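Local coordinates for allophycocyanin beta-18 subunit apoprotein (Chroococcidiopsis thermalis PCC 7203, PDB 6HRK) that binds biliverdin IX alpha covalently, serving as an artificial far-red fluorescent biliprotein derived from an allophycocyanin subunit, at residues S27-F30 with Q31-E35; R47-N50 with M51-D55; D85-S89 with L90-L94. The protein carries 18 engineered substitutions. All coordinates share one frame; numbering follows the deposited sequence.

Interaction 1: S27-F30 with Q31-E35; sequences SQLF and QEYPE. Engineered in segment 27-30: Q28 (natural residue Leu).
L29 and Y33 meet one helical turn apart, where helix 18-32 gives out. Their side chains cross at a slant, and CD1 of L29 comes to 4.1 Å from CD2 of Y33. L29 sends CG anti to its own backbone N (chi1 -174°), which brings the isobutyl group round to the side of Y33; the Y33 ring in turn keeps L29 O at its edge, in its plane. That carbonyl is taken up by the backbone: Y33 N donates to L29 O at 2.7 Å. The two preceding helical bonds, Q31 N to S27 O and E32 N to Q28 O, are both long and weak. Q28, an engineered residue, and E32 also cross obliquely, amide and carboxylate planes 31° apart, with CG of Q28 at 3.8 Å from OE2 of E32. The charge of E32 is met by a salt bridge to R99 on helix 94-115. P34 has no N-H to offer; its CA makes a CH···O contact with F30 O at 3.2 Å. The F30 side chain packs on L36, V37 and A43, with Y33 O at the edge of its ring, near the ring plane. Chemically the turn is uneven: one good backbone bond and a CH···O contact close the helix, L29 and Y33 add an apolar touch, and helix 94-115, on which they lean, also supplies the arginine that balances the E32 carboxylate.

Interaction 2: R47-N50 with M51-D55; sequences RRYN and MCVRD. Engineered in segment 51-55: C52 (natural residue Tyr). With BLA (biliverdine IX alpha), chain E.
The chromophore-bearing turns of helix 46-69 run through R47-N50 and M51-D55, where M51 lies against R47 and V53 against Y49. The backbone is regular helix, each N-H from M51 to R54 bonded to the carbonyl four residues back. The M51 chain bends at its last torsion (chi3 -69°), carrying CE over one face of the R47 guanidinium, toward its rim, and to 3.6 Å from CG of R47. CG of M51 sits above the middle of the R54 guanidinium. On the other flank CG1 of V53 comes slantwise to the Y49 ring, 4.1 Å from its centroid in an off-centre CH-pi contact; both residues pack on helix 18-32. C52, an engineered residue, carries the chromophore: its SG is covalently bonded to CAC of biliverdin. R54 then works in two directions. NE and NH2 grip D55 side-on, both on OD1 and both in the guanidinium plane, with NH2 at 2.8 Å on the syn lone pair of OD1. NH1 and NH2 of R54 each reach the propionate oxygen O1A at 2.9 Å. With OD1 so engaged, OD2 of D55 faces the tetrapyrrole, accepting from NA at 2.9 Å in a nearly straight bond (167°) and, weakly, from NC at 2.7 Å. The arginine thus orients the aspartate and would partly balance its charge. A carboxylate turned to pyrrole nitrogens, with an arginine beside it on a propionate, is the familiar bilin site of phycobiliproteins.

Interaction 3: D85-S89 with L90-L94; sequences DTFNS and LGIPL. With BLA (biliverdine IX alpha), chain E.
F87 and I92 form the inner layer of this contact, one against the other and both against biliverdin. CD1 of I92 stands over the F87 ring, 4.0 Å from its centroid and 12° off the normal, while CG2 of I92 comes to 3.4 Å from CD2 of F87. The same CD1 lies 3.4 Å from ND of biliverdin, so I92 touches both the aromatic face and the tetrapyrrole. The F87 ring, swung beside its backbone N (chi1 -81°), turns an edge to the chromophore, with CE2 close to its oxygen OC. Replacing F87 by an alanine takes the ring away, and is likely to open a gap beside biliverdin and leave I92 without the face it rests on. Further out, CD1 of L94 packs at 3.7 Å on CB of F87, and L90 runs alongside T86, CD1 to CG2 at 3.6 Å, and both its methyls lie near the propionate oxygen O1D. The backbone sets these positions. L90 N donates to T86 O at 2.8 Å, four residues back as in a helix, and I92 N reaches back five residues to F87 O, also at 2.8 Å. Between them G91 takes positive phi (75°), which favours glycine, and P93 then stands at the N-cap of helix 94-115. The glycine, the five-residue bond and the F87-I92 apolar pair across them are consistent with a Schellman motif ending helix 77-90, here lining a bilin pocket.

In the fold
The three contacts follow one another along the chain and gather round one biliverdin. Interactions 2 and 3 both touch it, from helix 46-69 and from the end of helix 77-90; their centres are 14 Å apart, and they meet where CZ of F87 lies 3.4 Å from OD2 of D55. Interaction 1 stands a little back, the side chain of L29 about 5 Å from the chromophore. It joins interaction 2 through packing of CE2 of F30 on CE1 of Y49 at 3.7 Å, their centres again 14 Å apart. Interactions 1 and 3 do not touch: centres lie 18 Å apart and nearest atoms about 6 Å.

Interaction 1: S27-F30 with Q31-E35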
loop_
_atom_site.group_PDB
_atom_site.type_symbol
_atom_site.label_atom_id
_atom_site.label_comp_id
_atom_site.label_asym_id
_atom_site.label_seq_id
_atom_site.Cartn_x
_atom_site.Cartn_y
_atom_site.Cartn_z
ATOM N N SER A 27 -1.937 10.575 5.623
ATOM C CA SER A 27 -1.673 11.660 6.571
ATOM C C SER A 27 -0.193 11.726 6.971
ATOM O O SER A 27 0.411 12.802 6.937
ATOM C CB SER A 27 -2.551 11.506 7.818
ATOM O OG SER A 27 -2.390 12.599 8.705
ATOM N N GLN A 28 0.383 10.578 7.335
ATOM C CA GLN A 28 1.808 10.515 7.704
ATOM C C GLN A 28 2.727 10.630 6.480
ATOM O O GLN A 28 3.860 11.093 6.607
ATOM C CB GLN A 28 2.137 9.242 8.501
ATOM C CG GLN A 28 3.298 9.437 9.469
ATOM C CD GLN A 28 3.810 8.143 10.070
ATOM O OE1 GLN A 28 4.698 7.496 9.512
ATOM N NE2 GLN A 28 3.272 7.771 11.225
ATOM N N LEU A 29 2.240 10.204 5.312
ATOM C CA LEU A 29 2.969 10.373 4.046
ATOM C C LEU A 29 3.211 11.851 3.718
ATOM O O LEU A 29 4.321 12.224 3.333
ATOM C CB LEU A 29 2.218 9.694 2.890
ATOM C CG LEU A 29 2.889 9.647 1.510
ATOM C CD1 LEU A 29 4.076 8.697 1.515
ATOM C CD2 LEU A 29 1.887 9.247 0.437
ATOM N N PHE A 30 2.177 12.682 3.880
ATOM C CA PHE A 30 2.283 14.124 3.605
ATOM C C PHE A 30 3.145 14.892 4.611
ATOM O O PHE A 30 3.609 15.983 4.293
ATOM C CB PHE A 30 0.899 14.792 3.536
ATOM C CG PHE A 30 -0.001 14.267 2.441
ATOM C CD1 PHE A 30 0.488 13.964 1.167
ATOM C CD2 PHE A 30 -1.362 14.116 2.679
ATOM C CE1 PHE A 30 -0.361 13.493 0.175
ATOM C CE2 PHE A 30 -2.211 13.650 1.690
ATOM C CZ PHE A 30 -1.713 13.342 0.435
ATOM N N GLN A 31 3.330 14.355 5.818
ATOM C CA GLN A 31 4.309 14.913 6.767
ATOM C C GLN A 31 5.734 14.738 6.244
ATOM O O GLN A 31 6.523 15.682 6.229
ATOM C CB GLN A 31 4.200 14.260 8.155
ATOM C CG GLN A 31 3.291 14.983 9.136
ATOM C CD GLN A 31 3.567 14.579 10.576
ATOM O OE1 GLN A 31 3.558 13.393 10.913
ATOM N NE2 GLN A 31 3.819 15.566 11.432
ATOM N N GLU A 32 6.043 13.517 5.818
ATOM C CA GLU A 32 7.389 13.155 5.364
ATOM C C GLU A 32 7.657 13.614 3.930
ATOM O O GLU A 32 8.802 13.923 3.589
ATOM C CB GLU A 32 7.598 11.645 5.486
ATOM C CG GLU A 32 7.413 11.114 6.903
ATOM C CD GLU A 32 7.441 9.604 6.972
ATOM O OE1 GLU A 32 8.285 8.992 6.292
ATOM O OE2 GLU A 32 6.626 9.021 7.716
ATOM N N TYR A 33 6.609 13.646 3.102
ATOM C CA TYR A 33 6.680 14.172 1.736
ATOM C C TYR A 33 5.644 15.282 1.536
ATOM O O TYR A 33 4.609 15.060 0.904
ATOM C CB TYR A 33 6.463 13.046 0.723
ATOM C CG TYR A 33 7.567 12.019 0.730
ATOM C CD1 TYR A 33 8.691 12.172 -0.080
ATOM C CD2 TYR A 33 7.497 10.894 1.555
ATOM C CE1 TYR A 33 9.710 11.226 -0.078
ATOM C CE2 TYR A 33 8.511 9.948 1.565
ATOM C CZ TYR A 33 9.612 10.118 0.747
ATOM O OH TYR A 33 10.617 9.188 0.753
ATOM N N PRO A 34 5.918 16.492 2.075
ATOM C CA PRO A 34 4.987 17.622 1.921
ATOM C C PRO A 34 4.894 18.180 0.496
ATOM O O PRO A 34 3.961 18.929 0.203
ATOM C CB PRO A 34 5.547 18.672 2.887
ATOM C CG PRO A 34 7.000 18.363 2.972
ATOM C CD PRO A 34 7.119 16.874 2.844
ATOM N N GLU A 35 5.850 17.827 -0.366
ATOM C CA GLU A 35 5.797 18.152 -1.800
ATOM C C GLU A 35 4.547 17.656 -2.534
ATOM O O GLU A 35 4.107 18.295 -3.492
ATOM C CB GLU A 35 7.060 17.649 -2.511
ATOM C CG GLU A 35 7.266 16.138 -2.459
ATOM C CD GLU A 35 8.600 15.758 -1.849
ATOM O OE1 GLU A 35 9.455 15.212 -2.576
ATOM O OE2 GLU A 35 8.799 16.019 -0.645
#

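Interaction 2: R47-N50 with M51-D55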
loop_
_atom_site.group_PDB
_atom_site.type_symbol
_atom_site.label_atom_id
_atom_site.label_comp_id
_atom_site.label_asym_id
_atom_site.label_seq_id
_atom_site.Cartn_x
_atom_site.Cartn_y
_atom_site.Cartn_z
ATOM N N ARG A 47 -8.890 16.374 -7.236
ATOM C CA ARG A 47 -8.854 15.317 -8.252
ATOM C C ARG A 47 -7.656 14.383 -8.054
ATOM O O ARG A 47 -7.821 13.163 -7.995
ATOM C CB ARG A 47 -8.820 15.939 -9.654
ATOM C CG ARG A 47 -8.679 14.943 -10.792
ATOM C CD ARG A 47 -9.034 15.561 -12.131
ATOM N NE ARG A 47 -8.760 14.637 -13.232
ATOM C CZ ARG A 47 -9.539 13.617 -13.604
ATOM N NH1 ARG A 47 -10.688 13.345 -12.976
ATOM N NH2 ARG A 47 -9.162 12.853 -14.628
ATOM N N ARG A 48 -6.466 14.968 -7.943
ATOM C CA ARG A 48 -5.236 14.204 -7.711
ATOM C C ARG A 48 -5.227 13.489 -6.363
ATOM O O ARG A 48 -4.802 12.335 -6.291
ATOM C CB ARG A 48 -4.002 15.104 -7.819
ATOM C CG ARG A 48 -3.721 15.582 -9.230
ATOM C CD ARG A 48 -2.613 16.617 -9.252
ATOM N NE ARG A 48 -2.223 16.962 -10.618
ATOM C CZ ARG A 48 -1.468 18.006 -10.967
ATOM N NH1 ARG A 48 -0.990 18.855 -10.053
ATOM N NH2 ARG A 48 -1.188 18.205 -12.252
ATOM N N TYR A 49 -5.686 14.166 -5.308
ATOM C CA TYR A 49 -5.754 13.560 -3.970
ATOM C C TYR A 49 -6.674 12.341 -3.948
ATOM O O TYR A 49 -6.310 11.299 -3.394
ATOM C CB TYR A 49 -6.214 14.569 -2.906
ATOM C CG TYR A 49 -6.482 13.920 -1.560
ATOM C CD1 TYR A 49 -5.431 13.569 -0.713
ATOM C CD2 TYR A 49 -7.784 13.621 -1.150
ATOM C CE1 TYR A 49 -5.672 12.962 0.514
ATOM C CE2 TYR A 49 -8.033 13.011 0.073
ATOM C CZ TYR A 49 -6.971 12.685 0.902
ATOM O OH TYR A 49 -7.198 12.080 2.114
ATOM N N ASN A 50 -7.862 12.487 -4.540
ATOM C CA ASN A 50 -8.816 11.379 -4.674
ATOM C C ASN A 50 -8.224 10.165 -5.381
ATOM O O ASN A 50 -8.388 9.040 -4.914
ATOM C CB ASN A 50 -10.089 11.828 -5.409
ATOM C CG ASN A 50 -11.070 12.560 -4.503
ATOM O OD1 ASN A 50 -11.177 12.270 -3.312
ATOM N ND2 ASN A 50 -11.811 13.499 -5.074
ATOM N N MET A 51 -7.538 10.397 -6.497
ATOM C CA MET A 51 -6.832 9.322 -7.208
ATOM C C MET A 51 -5.630 8.778 -6.415
ATOM O O MET A 51 -5.256 7.620 -6.582
ATOM C CB MET A 51 -6.397 9.782 -8.604
ATOM C CG MET A 51 -7.568 9.978 -9.556
ATOM S SD MET A 51 -7.082 10.418 -11.234
ATOM C CE MET A 51 -6.463 12.072 -10.959
ATOM N N CYS A 52 -5.043 9.616 -5.559
ATOM C CA CYS A 52 -3.954 9.211 -4.663
ATOM C C CYS A 52 -4.379 8.253 -3.550
ATOM O O CYS A 52 -3.657 7.293 -3.262
ATOM C CB CYS A 52 -3.233 10.442 -4.084
ATOM S SG CYS A 52 -1.541 10.166 -3.509
ATOM N N VAL A 53 -5.530 8.508 -2.926
ATOM C CA VAL A 53 -6.103 7.552 -1.956
ATOM C C VAL A 53 -6.677 6.312 -2.650
ATOM O O VAL A 53 -6.597 5.203 -2.111
ATOM C CB VAL A 53 -7.147 8.188 -0.996
ATOM C CG1 VAL A 53 -6.475 9.204 -0.078
ATOM C CG2 VAL A 53 -8.338 8.807 -1.731
ATOM N N ARG A 54 -7.240 6.505 -3.844
ATOM C CA ARG A 54 -7.701 5.405 -4.698
ATOM C C ARG A 54 -6.561 4.428 -4.997
ATOM O O ARG A 54 -6.714 3.220 -4.811
ATOM C CB ARG A 54 -8.279 5.967 -6.006
ATOM C CG ARG A 54 -8.863 4.947 -6.978
ATOM C CD ARG A 54 -8.854 5.481 -8.406
ATOM N NE ARG A 54 -7.503 5.537 -8.960
ATOM C CZ ARG A 54 -7.198 5.776 -10.237
ATOM N NH1 ARG A 54 -8.144 5.992 -11.156
ATOM N NH2 ARG A 54 -5.919 5.794 -10.603
ATOM N N ASP A 55 -5.428 4.959 -5.458
ATOM C CA ASP A 55 -4.238 4.143 -5.748
ATOM C C ASP A 55 -3.747 3.365 -4.533
ATOM O O ASP A 55 -3.496 2.168 -4.628
ATOM C CB ASP A 55 -3.088 5.006 -6.279
ATOM C CG ASP A 55 -3.274 5.417 -7.723
ATOM O OD1 ASP A 55 -4.380 5.257 -8.282
ATOM O OD2 ASP A 55 -2.291 5.914 -8.298
HETATM C CHA BLA E . -3.112 7.893 -12.180
HETATM N NA BLA E . -2.761 5.523 -11.150
HETATM C C1A BLA E . -3.028 6.382 -12.164
HETATM C C2A BLA E . -3.255 5.577 -13.393
HETATM C C3A BLA E . -3.098 4.247 -13.040
HETATM C C4A BLA E . -2.793 4.233 -11.579
HETATM C CMA BLA E . -3.226 3.068 -13.970
HETATM C CAA BLA E . -3.579 6.131 -14.768
HETATM C CBA BLA E . -4.997 5.796 -15.223
HETATM C CGA BLA E . -6.036 6.228 -14.216
HETATM O O1A BLA E . -6.485 5.369 -13.428
HETATM O O2A BLA E . -6.407 7.419 -14.207
HETATM C CHB BLA E . -2.510 3.029 -10.696
HETATM N NB BLA E . -4.614 1.784 -11.525
HETATM C C1B BLA E . -3.467 1.854 -10.793
HETATM C C2B BLA E . -3.259 0.650 -10.089
HETATM C C3B BLA E . -4.294 -0.237 -10.367
HETATM C C4B BLA E . -5.118 0.562 -11.297
HETATM C CMB BLA E . -2.091 0.376 -9.171
HETATM O OB BLA E . -6.376 0.094 -11.921
HETATM C CAB BLA E . -4.473 -1.648 -9.833
HETATM C CBB BLA E . -5.897 -2.149 -9.953
HETATM N NC BLA E . -0.359 7.381 -7.084
HETATM C C1C BLA E . 0.190 6.744 -6.051
HETATM C C2C BLA E . 0.562 7.752 -5.006
HETATM C C3C BLA E . -0.492 8.801 -5.324
HETATM C C4C BLA E . -0.568 8.796 -6.861
HETATM C CMC BLA E . 0.500 7.210 -3.583
HETATM O OC BLA E . 0.320 5.538 -5.924
HETATM C CAC BLA E . -0.338 10.146 -4.598
HETATM C CBC BLA E . 0.807 10.982 -5.115
HETATM C CHD BLA E . -1.928 9.262 -7.362
HETATM N ND BLA E . -2.476 8.288 -9.675
HETATM C C1D BLA E . -2.244 9.340 -8.837
HETATM C C2D BLA E . -2.468 10.603 -9.587
HETATM C C3D BLA E . -2.804 10.176 -10.959
HETATM C C4D BLA E . -2.794 8.692 -10.935
HETATM C CMD BLA E . -2.345 12.018 -9.086
HETATM C CAD BLA E . -3.117 11.059 -12.142
HETATM C CBD BLA E . -1.855 11.603 -12.785
HETATM C CGD BLA E . -2.276 12.532 -13.894
HETATM O O1D BLA E . -2.114 12.153 -15.071
HETATM O O2D BLA E . -2.777 13.639 -13.591
#

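Interaction 3: D85-S89 with L90-L94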
loop_
_atom_site.group_PDB
_atom_site.type_symbol
_atom_site.label_atom_id
_atom_site.label_comp_id
_atom_site.label_asym_id
_atom_site.label_seq_id
_atom_site.Cartn_x
_atom_site.Cartn_y
_atom_site.Cartn_z
ATOM N N ASP A 85 6.248 2.321 -15.048
ATOM C CA ASP A 85 6.478 3.124 -16.259
ATOM C C ASP A 85 5.459 4.255 -16.398
ATOM O O ASP A 85 5.806 5.359 -16.818
ATOM C CB ASP A 85 6.442 2.246 -17.519
ATOM C CG ASP A 85 7.547 1.195 -17.546
ATOM O OD1 ASP A 85 8.703 1.513 -17.198
ATOM O OD2 ASP A 85 7.254 0.044 -17.932
ATOM N N THR A 86 4.205 3.971 -16.052
ATOM C CA THR A 86 3.139 4.973 -16.070
ATOM C C THR A 86 3.419 6.106 -15.078
ATOM O O THR A 86 3.308 7.280 -15.422
ATOM C CB THR A 86 1.773 4.331 -15.741
ATOM O OG1 THR A 86 1.542 3.215 -16.610
ATOM C CG2 THR A 86 0.633 5.338 -15.898
ATOM N N PHE A 87 3.794 5.736 -13.857
ATOM C CA PHE A 87 4.064 6.700 -12.782
ATOM C C PHE A 87 5.244 7.616 -13.114
ATOM O O PHE A 87 5.187 8.822 -12.849
ATOM C CB PHE A 87 4.310 5.971 -11.452
ATOM C CG PHE A 87 3.052 5.540 -10.732
ATOM C CD1 PHE A 87 1.894 5.154 -11.420
ATOM C CD2 PHE A 87 3.036 5.491 -9.344
ATOM C CE1 PHE A 87 0.757 4.753 -10.734
ATOM C CE2 PHE A 87 1.901 5.090 -8.657
ATOM C CZ PHE A 87 0.759 4.720 -9.349
ATOM N N ASN A 88 6.301 7.040 -13.689
ATOM C CA ASN A 88 7.436 7.814 -14.219
ATOM C C ASN A 88 7.027 8.782 -15.333
ATOM O O ASN A 88 7.500 9.921 -15.373
ATOM C CB ASN A 88 8.540 6.885 -14.746
ATOM C CG ASN A 88 9.311 6.188 -13.637
ATOM O OD1 ASN A 88 9.444 6.703 -12.527
ATOM N ND2 ASN A 88 9.842 5.010 -13.945
ATOM N N SER A 89 6.160 8.317 -16.233
ATOM C CA SER A 89 5.647 9.142 -17.332
ATOM C C SER A 89 4.761 10.284 -16.837
ATOM O O SER A 89 4.903 11.421 -17.290
ATOM C CB SER A 89 4.857 8.286 -18.327
ATOM O OG SER A 89 5.651 7.240 -18.862
ATOM N N LEU A 90 3.856 9.976 -15.906
ATOM C CA LEU A 90 2.917 10.967 -15.357
ATOM C C LEU A 90 3.473 11.817 -14.201
ATOM O O LEU A 90 2.756 12.661 -13.665
ATOM C CB LEU A 90 1.623 10.270 -14.908
ATOM C CG LEU A 90 0.868 9.450 -15.959
ATOM C CD1 LEU A 90 -0.325 8.746 -15.326
ATOM C CD2 LEU A 90 0.406 10.305 -17.126
ATOM N N GLY A 91 4.732 11.602 -13.818
ATOM C CA GLY A 91 5.374 12.409 -12.782
ATOM C C GLY A 91 4.919 12.096 -11.366
ATOM O O GLY A 91 4.984 12.960 -10.488
ATOM N N ILE A 92 4.452 10.866 -11.143
ATOM C CA ILE A 92 4.180 10.363 -9.802
ATOM C C ILE A 92 5.501 9.765 -9.311
ATOM O O ILE A 92 5.974 8.787 -9.897
ATOM C CB ILE A 92 3.069 9.290 -9.798
ATOM C CG1 ILE A 92 1.752 9.882 -10.320
ATOM C CG2 ILE A 92 2.871 8.726 -8.393
ATOM C CD1 ILE A 92 0.728 8.850 -10.745
ATOM N N PRO A 93 6.115 10.350 -8.256
ATOM C CA PRO A 93 7.413 9.824 -7.822
ATOM C C PRO A 93 7.306 8.446 -7.155
ATOM O O PRO A 93 6.360 8.187 -6.409
ATOM C CB PRO A 93 7.929 10.892 -6.838
ATOM C CG PRO A 93 6.987 12.041 -6.930
ATOM C CD PRO A 93 5.690 11.483 -7.415
ATOM N N LEU A 94 8.288 7.589 -7.427
ATOM C CA LEU A 94 8.240 6.172 -7.038
ATOM C C LEU A 94 8.574 5.908 -5.565
ATOM O O LEU A 94 8.020 4.978 -4.973
ATOM C CB LEU A 94 9.161 5.331 -7.940
ATOM C CG LEU A 94 8.610 4.840 -9.290
ATOM C CD1 LEU A 94 7.750 5.872 -10.006
ATOM C CD2 LEU A 94 9.763 4.402 -10.184
HETATM C CHA BLA E . -3.112 7.893 -12.180
HETATM N NA BLA E . -2.761 5.523 -11.150
HETATM C C1A BLA E . -3.028 6.382 -12.164
HETATM C C2A BLA E . -3.255 5.577 -13.393
HETATM C C3A BLA E . -3.098 4.247 -13.040
HETATM C C4A BLA E . -2.793 4.233 -11.579
HETATM C CMA BLA E . -3.226 3.068 -13.970
HETATM C CAA BLA E . -3.579 6.131 -14.768
HETATM C CBA BLA E . -4.997 5.796 -15.223
HETATM C CGA BLA E . -6.036 6.228 -14.216
HETATM O O1A BLA E . -6.485 5.369 -13.428
HETATM O O2A BLA E . -6.407 7.419 -14.207
HETATM C CHB BLA E . -2.510 3.029 -10.696
HETATM N NB BLA E . -4.614 1.784 -11.525
HETATM C C1B BLA E . -3.467 1.854 -10.793
HETATM C C2B BLA E . -3.259 0.650 -10.089
HETATM C C3B BLA E . -4.294 -0.237 -10.367
HETATM C C4B BLA E . -5.118 0.562 -11.297
HETATM C CMB BLA E . -2.091 0.376 -9.171
HETATM O OB BLA E . -6.376 0.094 -11.921
HETATM C CAB BLA E . -4.473 -1.648 -9.833
HETATM C CBB BLA E . -5.897 -2.149 -9.953
HETATM N NC BLA E . -0.359 7.381 -7.084
HETATM C C1C BLA E . 0.190 6.744 -6.051
HETATM C C2C BLA E . 0.562 7.752 -5.006
HETATM C C3C BLA E . -0.492 8.801 -5.324
HETATM C C4C BLA E . -0.568 8.796 -6.861
HETATM C CMC BLA E . 0.500 7.210 -3.583
HETATM O OC BLA E . 0.320 5.538 -5.924
HETATM C CAC BLA E . -0.338 10.146 -4.598
HETATM C CBC BLA E . 0.807 10.982 -5.115
HETATM C CHD BLA E . -1.928 9.262 -7.362
HETATM N ND BLA E . -2.476 8.288 -9.675
HETATM C C1D BLA E . -2.244 9.340 -8.837
HETATM C C2D BLA E . -2.468 10.603 -9.587
HETATM C C3D BLA E . -2.804 10.176 -10.959
HETATM C C4D BLA E . -2.794 8.692 -10.935
HETATM C CMD BLA E . -2.345 12.018 -9.086
HETATM C CAD BLA E . -3.117 11.059 -12.142
HETATM C CBD BLA E . -1.855 11.603 -12.785
HETATM C CGD BLA E . -2.276 12.532 -13.894
HETATM O O1D BLA E . -2.114 12.153 -15.071
HETATM O O2D BLA E . -2.777 13.639 -13.591
#